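Local coordinates for MexT protein (Pseudomonas aeruginosa, PDB 6L33) that activates the MexEF-OprN efflux pump genes as a LysR-type transcriptional regulator that probably binds DNA, the present chain being its regulatory domain, at residues F116-L121 and R128-A133; P103-S108 and N138-L143; R42-N45 and N51-A54. All blocks are in the same frame, centred on the assembly; numbering follows the deposited sequence.

Contact 1: residues F116-L121 and R128-A133; sequences FVDEEL and RKVVLA. With SO4 (sulfate ion), chain G.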
ATOM      1  N   PHE B 116     -19.152   5.446  -3.870  1.00 16.34           N
ATOM      2  CA  PHE B 116     -20.383   5.826  -3.188  1.00 19.28           C
ATOM      3  C   PHE B 116     -20.727   7.290  -3.420  1.00 15.53           C
ATOM      4  O   PHE B 116     -21.910   7.640  -3.488  1.00 13.25           O
ATOM      5  CB  PHE B 116     -20.257   5.534  -1.697  1.00 18.09           C
ATOM      6  CG  PHE B 116     -20.290   4.069  -1.364  1.00 26.08           C
ATOM      7  CD1 PHE B 116     -21.465   3.345  -1.490  1.00 26.62           C
ATOM      8  CD2 PHE B 116     -19.147   3.415  -0.934  1.00 27.75           C
ATOM      9  CE1 PHE B 116     -21.500   1.997  -1.187  1.00 25.44           C
ATOM     10  CE2 PHE B 116     -19.176   2.067  -0.630  1.00 28.03           C
ATOM     11  CZ  PHE B 116     -20.353   1.356  -0.758  1.00 24.30           C
ATOM     12  N   VAL B 117     -19.716   8.152  -3.544  1.00 19.58           N
ATOM     13  CA  VAL B 117     -19.966   9.553  -3.878  1.00 15.27           C
ATOM     14  C   VAL B 117     -20.731   9.651  -5.193  1.00 14.85           C
ATOM     15  O   VAL B 117     -21.711  10.395  -5.310  1.00 17.83           O
ATOM     16  CB  VAL B 117     -18.641  10.334  -3.934  1.00 14.48           C
ATOM     17  CG1 VAL B 117     -18.816  11.637  -4.702  1.00 11.37           C
ATOM     18  CG2 VAL B 117     -18.122  10.600  -2.524  1.00 13.21           C
ATOM     19  N   ASP B 118     -20.295   8.889  -6.198  1.00 16.05           N
ATOM     20  CA  ASP B 118     -21.001   8.860  -7.474  1.00 10.36           C
ATOM     21  C   ASP B 118     -22.416   8.325  -7.308  1.00 14.32           C
ATOM     22  O   ASP B 118     -23.354   8.810  -7.952  1.00 16.35           O
ATOM     23  CB  ASP B 118     -20.219   8.013  -8.474  1.00 12.08           C
ATOM     24  CG  ASP B 118     -18.784   8.471  -8.623  1.00 10.55           C
ATOM     25  OD1 ASP B 118     -18.560   9.491  -9.305  1.00 13.62           O
ATOM     26  OD2 ASP B 118     -17.884   7.820  -8.051  1.00 14.11           O
ATOM     27  N   GLU B 119     -22.586   7.319  -6.446  1.00 17.46           N
ATOM     28  CA  GLU B 119     -23.917   6.792  -6.168  1.00 18.02           C
ATOM     29  C   GLU B 119     -24.809   7.863  -5.551  1.00 20.80           C
ATOM     30  O   GLU B 119     -25.981   7.995  -5.921  1.00 14.09           O
ATOM     31  CB  GLU B 119     -23.802   5.574  -5.249  1.00 17.51           C
ATOM     32  CG  GLU B 119     -25.115   4.898  -4.894  1.00 26.86           C
ATOM     33  CD  GLU B 119     -24.915   3.690  -3.992  1.00 33.23           C
ATOM     34  OE1 GLU B 119     -23.979   2.903  -4.250  1.00 31.12           O
ATOM     35  OE2 GLU B 119     -25.688   3.531  -3.024  1.00 40.87           O
ATOM     36  N   GLU B 120     -24.260   8.657  -4.628  1.00 19.96           N
ATOM     37  CA  GLU B 120     -25.052   9.697  -3.980  1.00 18.02           C
ATOM     38  C   GLU B 120     -25.355  10.849  -4.931  1.00 17.46           C
ATOM     39  O   GLU B 120     -26.479  11.367  -4.945  1.00 16.75           O
ATOM     40  CB  GLU B 120     -24.326  10.202  -2.733  1.00 17.88           C
ATOM     41  CG  GLU B 120     -25.101  11.240  -1.932  1.00 19.45           C
ATOM     42  CD  GLU B 120     -26.374  10.691  -1.302  1.00 31.68           C
ATOM     43  OE1 GLU B 120     -27.204  11.505  -0.844  1.00 23.24           O
ATOM     44  OE2 GLU B 120     -26.545   9.453  -1.255  1.00 26.74           O
ATOM     45  N   LEU B 121     -24.369  11.267  -5.730  1.00 14.75           N
ATOM     46  CA  LEU B 121     -24.595  12.355  -6.678  1.00 16.52           C
ATOM     47  C   LEU B 121     -25.638  11.974  -7.721  1.00 15.28           C
ATOM     48  O   LEU B 121     -26.432  12.819  -8.152  1.00 13.45           O
ATOM     49  CB  LEU B 121     -23.284  12.746  -7.359  1.00 18.44           C
ATOM     50  CG  LEU B 121     -22.255  13.496  -6.512  1.00 13.45           C
ATOM     51  CD1 LEU B 121     -20.997  13.780  -7.325  1.00  9.78           C
ATOM     52  CD2 LEU B 121     -22.848  14.785  -5.959  1.00 15.75           C
ATOM     53  N   ARG B 128     -19.713  13.410 -11.661  1.00 13.62           N
ATOM     54  CA  ARG B 128     -18.350  13.913 -11.600  1.00 14.13           C
ATOM     55  C   ARG B 128     -17.477  13.035 -12.482  1.00 18.26           C
ATOM     56  O   ARG B 128     -17.859  11.922 -12.855  1.00 18.96           O
ATOM     57  CB  ARG B 128     -17.819  13.920 -10.159  1.00 11.73           C
ATOM     58  CG  ARG B 128     -17.673  12.521  -9.580  1.00 14.21           C
ATOM     59  CD  ARG B 128     -17.055  12.513  -8.192  1.00 15.94           C
ATOM     60  NE  ARG B 128     -16.811  11.146  -7.735  1.00 12.62           N
ATOM     61  CZ  ARG B 128     -16.049  10.825  -6.694  1.00 15.68           C
ATOM     62  NH1 ARG B 128     -15.451  11.773  -5.987  1.00 11.87           N
ATOM     63  NH2 ARG B 128     -15.887   9.552  -6.359  1.00 17.94           N
ATOM     64  N   LYS B 129     -16.293  13.542 -12.816  1.00 13.46           N
ATOM     65  CA  LYS B 129     -15.339  12.812 -13.641  1.00 17.87           C
ATOM     66  C   LYS B 129     -14.179  12.352 -12.770  1.00 16.29           C
ATOM     67  O   LYS B 129     -13.464  13.177 -12.191  1.00 16.36           O
ATOM     68  CB  LYS B 129     -14.840  13.671 -14.805  1.00 18.99           C
ATOM     69  CG  LYS B 129     -13.921  12.932 -15.776  1.00 24.85           C
ATOM     70  CD  LYS B 129     -14.511  11.588 -16.199  1.00 40.87           C
ATOM     71  CE  LYS B 129     -14.528  11.429 -17.711  1.00 44.09           C
ATOM     72  NZ  LYS B 129     -14.061  10.077 -18.129  1.00 43.32           N
ATOM     73  N   VAL B 130     -14.001  11.041 -12.673  1.00 13.55           N
ATOM     74  CA  VAL B 130     -12.854  10.459 -11.988  1.00 11.91           C
ATOM     75  C   VAL B 130     -11.759  10.225 -13.016  1.00 11.57           C
ATOM     76  O   VAL B 130     -11.998   9.606 -14.059  1.00 10.76           O
ATOM     77  CB  VAL B 130     -13.241   9.151 -11.279  1.00 13.89           C
ATOM     78  CG1 VAL B 130     -12.009   8.490 -10.660  1.00 13.40           C
ATOM     79  CG2 VAL B 130     -14.306   9.414 -10.225  1.00 15.10           C
ATOM     80  N   VAL B 131     -10.561  10.738 -12.738  1.00 17.17           N
ATOM     81  CA  VAL B 131      -9.420  10.578 -13.636  1.00 13.82           C
ATOM     82  C   VAL B 131      -8.376   9.625 -13.088  1.00 13.73           C
ATOM     83  O   VAL B 131      -7.454   9.248 -13.831  1.00 15.38           O
ATOM     84  CB  VAL B 131      -8.760  11.933 -13.966  1.00 11.94           C
ATOM     85  CG1 VAL B 131      -9.747  12.857 -14.661  1.00 15.02           C
ATOM     86  CG2 VAL B 131      -8.204  12.571 -12.695  1.00 13.18           C
ATOM     87  N   LEU B 132      -8.481   9.226 -11.825  1.00 14.62           N
ATOM     88  CA  LEU B 132      -7.445   8.429 -11.188  1.00 12.16           C
ATOM     89  C   LEU B 132      -8.079   7.563 -10.113  1.00 17.70           C
ATOM     90  O   LEU B 132      -8.826   8.063  -9.267  1.00 12.90           O
ATOM     91  CB  LEU B 132      -6.364   9.323 -10.576  1.00 21.21           C
ATOM     92  CG  LEU B 132      -5.169   8.592  -9.966  1.00 24.09           C
ATOM     93  CD1 LEU B 132      -4.299   8.004 -11.065  1.00 13.43           C
ATOM     94  CD2 LEU B 132      -4.368   9.527  -9.075  1.00 24.13           C
ATOM     95  N   ALA B 133      -7.784   6.270 -10.155  1.00 10.73           N
ATOM     96  CA  ALA B 133      -8.189   5.337  -9.114  1.00 17.01           C
ATOM     97  C   ALA B 133      -6.930   4.725  -8.523  1.00  8.99           C
ATOM     98  O   ALA B 133      -6.129   4.127  -9.248  1.00 10.52           O
ATOM     99  CB  ALA B 133      -9.119   4.256  -9.666  1.00 12.38           C
TER
HETATM  100  S   SO4 G 401     -16.070   6.670  -2.199  1.00 26.36           S
HETATM  101  O1  SO4 G 401     -16.473   5.290  -2.456  1.00 22.99           O
HETATM  102  O2  SO4 G 401     -16.576   7.532  -3.264  1.00 16.04           O
HETATM  103  O3  SO4 G 401     -16.613   7.101  -0.914  1.00 26.05           O
HETATM  104  O4  SO4 G 401     -14.613   6.751  -2.160  1.00 21.24           O
HETATM  105  O   HOH W   1     -20.530  10.638 -11.126  1.00 15.70           O
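A two-pronged salt bridge between Asp118 and Arg128 ties the start of helix 116-123 to the residue leading into strand 129-134. These elements close a beta-alpha-beta unit, begun by strand 103-107, of the periplasmic-binding-protein type fold shared by LysR regulatory domains. Arg128 is long enough to reach the helix from just before the strand: its chain runs extended from CG to NE, and it presents the NE side of its guanidinium. Arg128 NE donates to Asp118 OD1 at 2.9 Å, and Arg128 NH2 to Asp118 OD2 at 3.1 Å. Both acceptors lie near the guanidinium plane, yet the two groups are not coplanar, their planes being 53° apart. Gly115 N also donates to Asp118 OD2, fixing the carboxylate at the helix start. Val117 supplies an apolar cover, its CG1 held anti to the backbone N (chi1 162°) and placed over one face of the guanidinium, 3.5 Å from Arg128 CZ. Leu121 adds its CD1 near the aliphatic CG of Arg128. At the first turn a sulfate is bound by backbone amides, Phe116 N to O1 and Val117 N to O2. A water accepts from Arg128 N and can donate to Asp118 OD1, each at 2.9 Å.

Contact 2: residues P103-S108 and N138-L143; sequences PHALVS and NGLGTL
Ala105, Val107 and Leu140, the residues that meet here, carry no flat group between them; the aromatic ring of the strand, His104, projects from the opposite side to Ala105. There it meets Tyr99 edge-to-face, and its NE2 is hydrogen-bonded to Tyr99 O, so the imidazole belongs to the far surface of the sheet. What remains between strand 103-107 and the start of helix 140-144 is aliphatic, and one leucine spans it with both branches. Leu140 CD2 touches Val107 CG2 at 4.1 Å, while its CD1 faces Ala105 CB at a looser 4.5 Å. With CG anti to the backbone N (chi1 -160°), the leucine is carried off the helix and onto the strand. In this alpha/beta fold, whose sheet is covered by helices on its two faces, Leu140 lies over strand 103-107 and also touches Val134 and Ala151 on the strands to either side of it. A small residue at Ala105 suits the approach, since its lone methyl lets the leucine lie over the strand, and the branched Val107 offers CG2 while favouring the extended strand backbone. Gly139 turns the chain into the helix with a positive phi of 84°, a backbone shape that glycine accommodates easily. Its own carbonyl receives weak bonds from Thr142 N and Leu143 N. Beyond the leucine, Thr142 packs on Pro24, and Leu143 on Leu27, both of the second subunit.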
ATOM      1  N   PRO B 103     -11.774  17.458 -11.594  1.00 10.14           N
ATOM      2  CA  PRO B 103     -11.476  16.027 -11.697  1.00 11.21           C
ATOM      3  C   PRO B 103     -11.192  15.420 -10.334  1.00 11.60           C
ATOM      4  O   PRO B 103     -10.754  16.095  -9.400  1.00 11.74           O
ATOM      5  CB  PRO B 103     -10.231  15.992 -12.590  1.00 10.70           C
ATOM      6  CG  PRO B 103      -9.545  17.282 -12.296  1.00 20.92           C
ATOM      7  CD  PRO B 103     -10.645  18.288 -12.059  1.00 17.00           C
ATOM      8  N   HIS B 104     -11.441  14.120 -10.231  1.00  9.76           N
ATOM      9  CA  HIS B 104     -11.423  13.448  -8.943  1.00 11.85           C
ATOM     10  C   HIS B 104     -10.474  12.260  -8.940  1.00  9.17           C
ATOM     11  O   HIS B 104     -10.299  11.573  -9.949  1.00  7.97           O
ATOM     12  CB  HIS B 104     -12.829  12.987  -8.557  1.00 11.52           C
ATOM     13  CG  HIS B 104     -13.784  14.116  -8.346  1.00 10.72           C
ATOM     14  ND1 HIS B 104     -14.115  14.588  -7.095  1.00 11.17           N
ATOM     15  CD2 HIS B 104     -14.459  14.887  -9.231  1.00 12.67           C
ATOM     16  CE1 HIS B 104     -14.967  15.590  -7.218  1.00 14.52           C
ATOM     17  NE2 HIS B 104     -15.190  15.793  -8.504  1.00 10.40           N
ATOM     18  N   ALA B 105      -9.859  12.039  -7.783  1.00  8.49           N
ATOM     19  CA  ALA B 105      -9.098  10.833  -7.495  1.00 12.53           C
ATOM     20  C   ALA B 105      -9.916   9.982  -6.537  1.00 11.90           C
ATOM     21  O   ALA B 105     -10.432  10.489  -5.535  1.00 12.19           O
ATOM     22  CB  ALA B 105      -7.734  11.163  -6.887  1.00  7.87           C
ATOM     23  N   LEU B 106     -10.042   8.700  -6.851  1.00  8.31           N
ATOM     24  CA  LEU B 106     -10.859   7.775  -6.081  1.00 12.96           C
ATOM     25  C   LEU B 106      -9.966   6.723  -5.445  1.00 12.53           C
ATOM     26  O   LEU B 106      -9.146   6.105  -6.131  1.00 11.15           O
ATOM     27  CB  LEU B 106     -11.908   7.111  -6.976  1.00 17.71           C
ATOM     28  CG  LEU B 106     -12.876   6.124  -6.323  1.00 22.85           C
ATOM     29  CD1 LEU B 106     -13.809   6.849  -5.370  1.00 20.46           C
ATOM     30  CD2 LEU B 106     -13.666   5.373  -7.388  1.00 28.29           C
ATOM     31  N   VAL B 107     -10.114   6.526  -4.136  1.00 12.91           N
ATOM     32  CA  VAL B 107      -9.475   5.397  -3.467  1.00 12.07           C
ATOM     33  C   VAL B 107     -10.386   4.193  -3.688  1.00 17.38           C
ATOM     34  O   VAL B 107     -11.380   4.008  -2.982  1.00 13.69           O
ATOM     35  CB  VAL B 107      -9.227   5.660  -1.981  1.00 17.99           C
ATOM     36  CG1 VAL B 107      -8.461   4.491  -1.361  1.00 14.15           C
ATOM     37  CG2 VAL B 107      -8.459   6.959  -1.796  1.00 11.91           C
ATOM     38  N   SER B 108     -10.061   3.387  -4.694  1.00 14.62           N
ATOM     39  CA  SER B 108     -10.851   2.224  -5.074  1.00 14.50           C
ATOM     40  C   SER B 108      -9.991   0.988  -4.877  1.00 15.67           C
ATOM     41  O   SER B 108      -8.904   0.886  -5.456  1.00 13.57           O
ATOM     42  CB  SER B 108     -11.323   2.337  -6.526  1.00 19.09           C
ATOM     43  OG  SER B 108     -11.854   1.108  -6.989  1.00 20.75           O
ATOM     44  N   ASN B 138      -2.230   6.341   1.505  1.00 22.55           N
ATOM     45  CA  ASN B 138      -0.938   7.000   1.634  1.00 22.88           C
ATOM     46  C   ASN B 138      -0.321   7.266   0.264  1.00 25.33           C
ATOM     47  O   ASN B 138      -0.508   6.504  -0.688  1.00 19.20           O
ATOM     48  CB  ASN B 138       0.016   6.167   2.493  1.00 26.20           C
ATOM     49  CG  ASN B 138       0.187   4.748   1.984  1.00 33.32           C
ATOM     50  OD1 ASN B 138       0.745   4.520   0.912  1.00 41.53           O
ATOM     51  ND2 ASN B 138      -0.279   3.781   2.766  1.00 32.56           N
ATOM     52  N   GLY B 139       0.418   8.374   0.175  1.00 20.86           N
ATOM     53  CA  GLY B 139       0.983   8.827  -1.078  1.00 21.06           C
ATOM     54  C   GLY B 139       0.048   9.645  -1.940  1.00 16.51           C
ATOM     55  O   GLY B 139       0.488  10.184  -2.964  1.00 17.33           O
ATOM     56  N   LEU B 140      -1.225   9.766  -1.556  1.00 16.19           N
ATOM     57  CA  LEU B 140      -2.197  10.486  -2.372  1.00 17.12           C
ATOM     58  C   LEU B 140      -1.825  11.954  -2.545  1.00 17.28           C
ATOM     59  O   LEU B 140      -2.115  12.546  -3.591  1.00 18.15           O
ATOM     60  CB  LEU B 140      -3.585  10.357  -1.745  1.00 20.08           C
ATOM     61  CG  LEU B 140      -4.808  10.614  -2.622  1.00 20.55           C
ATOM     62  CD1 LEU B 140      -4.734   9.788  -3.891  1.00 14.57           C
ATOM     63  CD2 LEU B 140      -6.074  10.292  -1.840  1.00 15.52           C
ATOM     64  N   GLY B 141      -1.185  12.556  -1.541  1.00 15.33           N
ATOM     65  CA  GLY B 141      -0.779  13.946  -1.660  1.00 16.74           C
ATOM     66  C   GLY B 141       0.263  14.172  -2.735  1.00 18.12           C
ATOM     67  O   GLY B 141       0.266  15.218  -3.392  1.00 17.24           O
ATOM     68  N   THR B 142       1.157  13.203  -2.932  1.00 14.33           N
ATOM     69  CA  THR B 142       2.134  13.300  -4.009  1.00 13.69           C
ATOM     70  C   THR B 142       1.465  13.221  -5.377  1.00 16.89           C
ATOM     71  O   THR B 142       1.981  13.774  -6.355  1.00 26.32           O
ATOM     72  CB  THR B 142       3.185  12.197  -3.859  1.00 25.44           C
ATOM     73  OG1 THR B 142       3.857  12.346  -2.604  1.00 28.46           O
ATOM     74  CG2 THR B 142       4.213  12.300  -4.951  1.00 28.13           C
ATOM     75  N   LEU B 143       0.311  12.563  -5.463  1.00 15.15           N
ATOM     76  CA  LEU B 143      -0.370  12.447  -6.746  1.00 16.93           C
ATOM     77  C   LEU B 143      -1.232  13.666  -7.055  1.00 13.33           C
ATOM     78  O   LEU B 143      -1.420  14.002  -8.230  1.00 18.82           O
ATOM     79  CB  LEU B 143      -1.217  11.172  -6.776  1.00 12.58           C
ATOM     80  CG  LEU B 143      -0.473   9.875  -6.448  1.00 15.94           C
ATOM     81  CD1 LEU B 143      -1.347   8.662  -6.744  1.00 13.74           C
ATOM     82  CD2 LEU B 143       0.848   9.790  -7.207  1.00 13.49           C
TER

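Contact 3: residues R42-N45 and N51-A54; sequences RRAN and NLLA. With SO4 (sulfate ion), chain E.
Leu52 presses a single methyl, CD1, against the end of strand 38-43, and this is where the contact is tight. The methyl lies 3.5 Å from Arg43 O and 3.8 Å from Ala44 CB, so it meets both the backbone and the small side chain that follows. Leucine suits the place because its apolar branched end is long enough to span from helix to strand; with CG anti to the carbonyl carbon (chi1 -67°), CD1 reaches the strand. Alanine suits the other side: with only a methyl, it lets the helix come close, the CA atoms of Ala44 and Leu52 being 7.8 Å apart.

The looser, outer side is where Arg42, although its CB points toward the helix, turns its guanidinium to a sulfate instead. Bends at chi2 and chi3 (-63° and -49°) curl the chain back, so that Arg42 NE donates to sulfate O3 at 2.9 Å and Arg42 NH2 to sulfate O1 at 2.8 Å. Arg43 N also donates to O3, at 2.9 Å, so that oxygen is held by two N-H groups, and Arg43 NH1 of the second subunit also bonds to the sulfate. The side chain of Arg43 points away from the helix, and its NH2 is bonded to Gln136 OE1 of the second subunit.

Strand 38-43 is the outermost of its sheet within this chain and is bonded through Arg42 and Ala44 to strand 9-14. Helix 49-55 lies in the crossover from it to strand 60-62, which flanks strand 9-14 on the other side, and Leu52 also touches Glu57 and Ile58 in the loop between.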
ATOM      1  N   ARG B  42      -0.969  -7.841   7.225  1.00 12.86           N
ATOM      2  CA  ARG B  42      -1.520  -7.877   5.879  1.00 17.47           C
ATOM      3  C   ARG B  42      -2.329  -6.611   5.620  1.00 15.04           C
ATOM      4  O   ARG B  42      -2.916  -6.033   6.538  1.00 14.60           O
ATOM      5  CB  ARG B  42      -2.404  -9.111   5.679  1.00 14.62           C
ATOM      6  CG  ARG B  42      -1.754 -10.427   6.080  1.00 12.93           C
ATOM      7  CD  ARG B  42      -0.527 -10.731   5.228  1.00  9.35           C
ATOM      8  NE  ARG B  42      -0.806 -10.577   3.802  1.00 13.85           N
ATOM      9  CZ  ARG B  42      -1.420 -11.489   3.055  1.00 21.49           C
ATOM     10  NH1 ARG B  42      -1.822 -12.633   3.593  1.00 10.38           N
ATOM     11  NH2 ARG B  42      -1.634 -11.257   1.766  1.00 18.14           N
ATOM     12  N   ARG B  43      -2.348  -6.184   4.359  1.00 17.29           N
ATOM     13  CA  ARG B  43      -3.144  -5.025   3.967  1.00 16.71           C
ATOM     14  C   ARG B  43      -4.627  -5.372   4.004  1.00 15.25           C
ATOM     15  O   ARG B  43      -5.041  -6.425   3.511  1.00 15.69           O
ATOM     16  CB  ARG B  43      -2.743  -4.559   2.567  1.00 11.03           C
ATOM     17  CG  ARG B  43      -3.687  -3.535   1.941  1.00 12.21           C
ATOM     18  CD  ARG B  43      -3.641  -2.197   2.669  1.00 12.49           C
ATOM     19  NE  ARG B  43      -2.288  -1.651   2.741  1.00 19.43           N
ATOM     20  CZ  ARG B  43      -1.696  -0.983   1.755  1.00 22.98           C
ATOM     21  NH1 ARG B  43      -2.338  -0.772   0.615  1.00 13.73           N
ATOM     22  NH2 ARG B  43      -0.461  -0.525   1.910  1.00 22.72           N
ATOM     23  N   ALA B  44      -5.431  -4.485   4.590  1.00 13.91           N
ATOM     24  CA  ALA B  44      -6.859  -4.717   4.750  1.00 12.21           C
ATOM     25  C   ALA B  44      -7.651  -3.499   4.295  1.00 19.62           C
ATOM     26  O   ALA B  44      -7.220  -2.358   4.484  1.00 15.08           O
ATOM     27  CB  ALA B  44      -7.213  -5.044   6.207  1.00 18.06           C
ATOM     28  N   ASN B  45      -8.806  -3.761   3.688  1.00 17.84           N
ATOM     29  CA  ASN B  45      -9.780  -2.733   3.346  1.00 19.88           C
ATOM     30  C   ASN B  45     -11.165  -3.351   3.495  1.00 18.25           C
ATOM     31  O   ASN B  45     -11.301  -4.553   3.736  1.00 16.89           O
ATOM     32  CB  ASN B  45      -9.546  -2.174   1.935  1.00 13.17           C
ATOM     33  CG  ASN B  45      -9.618  -3.241   0.855  1.00 19.14           C
ATOM     34  OD1 ASN B  45     -10.697  -3.732   0.522  1.00 15.31           O
ATOM     35  ND2 ASN B  45      -8.468  -3.594   0.293  1.00 17.27           N
ATOM     36  N   ASN B  51     -12.861 -11.571   3.389  1.00 15.24           N
ATOM     37  CA  ASN B  51     -11.998 -12.602   2.820  1.00 21.15           C
ATOM     38  C   ASN B  51     -10.845 -12.941   3.754  1.00 19.80           C
ATOM     39  O   ASN B  51     -10.514 -14.118   3.943  1.00 16.90           O
ATOM     40  CB  ASN B  51     -11.450 -12.148   1.465  1.00 23.97           C
ATOM     41  CG  ASN B  51     -12.536 -11.706   0.508  1.00 32.81           C
ATOM     42  OD1 ASN B  51     -13.238 -10.724   0.754  1.00 30.82           O
ATOM     43  ND2 ASN B  51     -12.666 -12.419  -0.606  1.00 34.52           N
ATOM     44  N   LEU B  52     -10.205 -11.919   4.332  1.00 16.67           N
ATOM     45  CA  LEU B  52      -9.055 -12.157   5.198  1.00 14.66           C
ATOM     46  C   LEU B  52      -9.449 -12.944   6.442  1.00 17.81           C
ATOM     47  O   LEU B  52      -8.694 -13.809   6.904  1.00 16.30           O
ATOM     48  CB  LEU B  52      -8.409 -10.829   5.591  1.00 15.24           C
ATOM     49  CG  LEU B  52      -7.733 -10.028   4.476  1.00 25.04           C
ATOM     50  CD1 LEU B  52      -7.346  -8.646   4.973  1.00 19.12           C
ATOM     51  CD2 LEU B  52      -6.517 -10.769   3.940  1.00 17.39           C
ATOM     52  N   LEU B  53     -10.627 -12.660   7.001  1.00 12.59           N
ATOM     53  CA  LEU B  53     -11.073 -13.377   8.191  1.00 16.00           C
ATOM     54  C   LEU B  53     -11.530 -14.790   7.846  1.00 20.99           C
ATOM     55  O   LEU B  53     -11.101 -15.763   8.477  1.00 23.39           O
ATOM     56  CB  LEU B  53     -12.196 -12.602   8.883  1.00 21.15           C
ATOM     57  CG  LEU B  53     -11.818 -11.300   9.595  1.00 20.96           C
ATOM     58  CD1 LEU B  53     -13.064 -10.493   9.938  1.00 19.60           C
ATOM     59  CD2 LEU B  53     -10.997 -11.581  10.847  1.00 19.01           C
ATOM     60  N   ALA B  54     -12.398 -14.924   6.841  1.00 17.06           N
ATOM     61  CA  ALA B  54     -12.986 -16.226   6.538  1.00 25.81           C
ATOM     62  C   ALA B  54     -11.948 -17.224   6.037  1.00 21.70           C
ATOM     63  O   ALA B  54     -12.123 -18.435   6.211  1.00 19.47           O
ATOM     64  CB  ALA B  54     -14.108 -16.070   5.513  1.00 14.81           C
TER
HETATM   65  S   SO4 E 401      -0.260  -7.793   1.293  1.00 24.41           S
HETATM   66  O1  SO4 E 401      -0.397  -9.057   0.575  1.00 25.24           O
HETATM   67  O2  SO4 E 401      -0.954  -6.732   0.570  1.00 35.02           O
HETATM   68  O3  SO4 E 401      -0.837  -7.932   2.624  1.00 21.70           O
HETATM   69  O4  SO4 E 401       1.153  -7.447   1.412  1.00 34.00           O

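Overall arrangement
Contacts 1 and 2 share one sheet, with centres 12 Å apart, and contact 1 is nested along the chain inside the loop closed by contact 2. They join directly where strands 129-134 and 103-107 run side by side, with Leu132 O 2.8 Å from Leu106 N. Contact 3 belongs to the other sheet, about 25 Å from contact 1 and 22 Å from contact 2 between centres. All three touch the second subunit: residues 132-133 of contact 1 extend their sheet onto a strand of it, packing near its Leu39 and Val40. The sulfates at contacts 1 and 3 probably come from the crystallisation liquor, though they may mark anion-binding pockets.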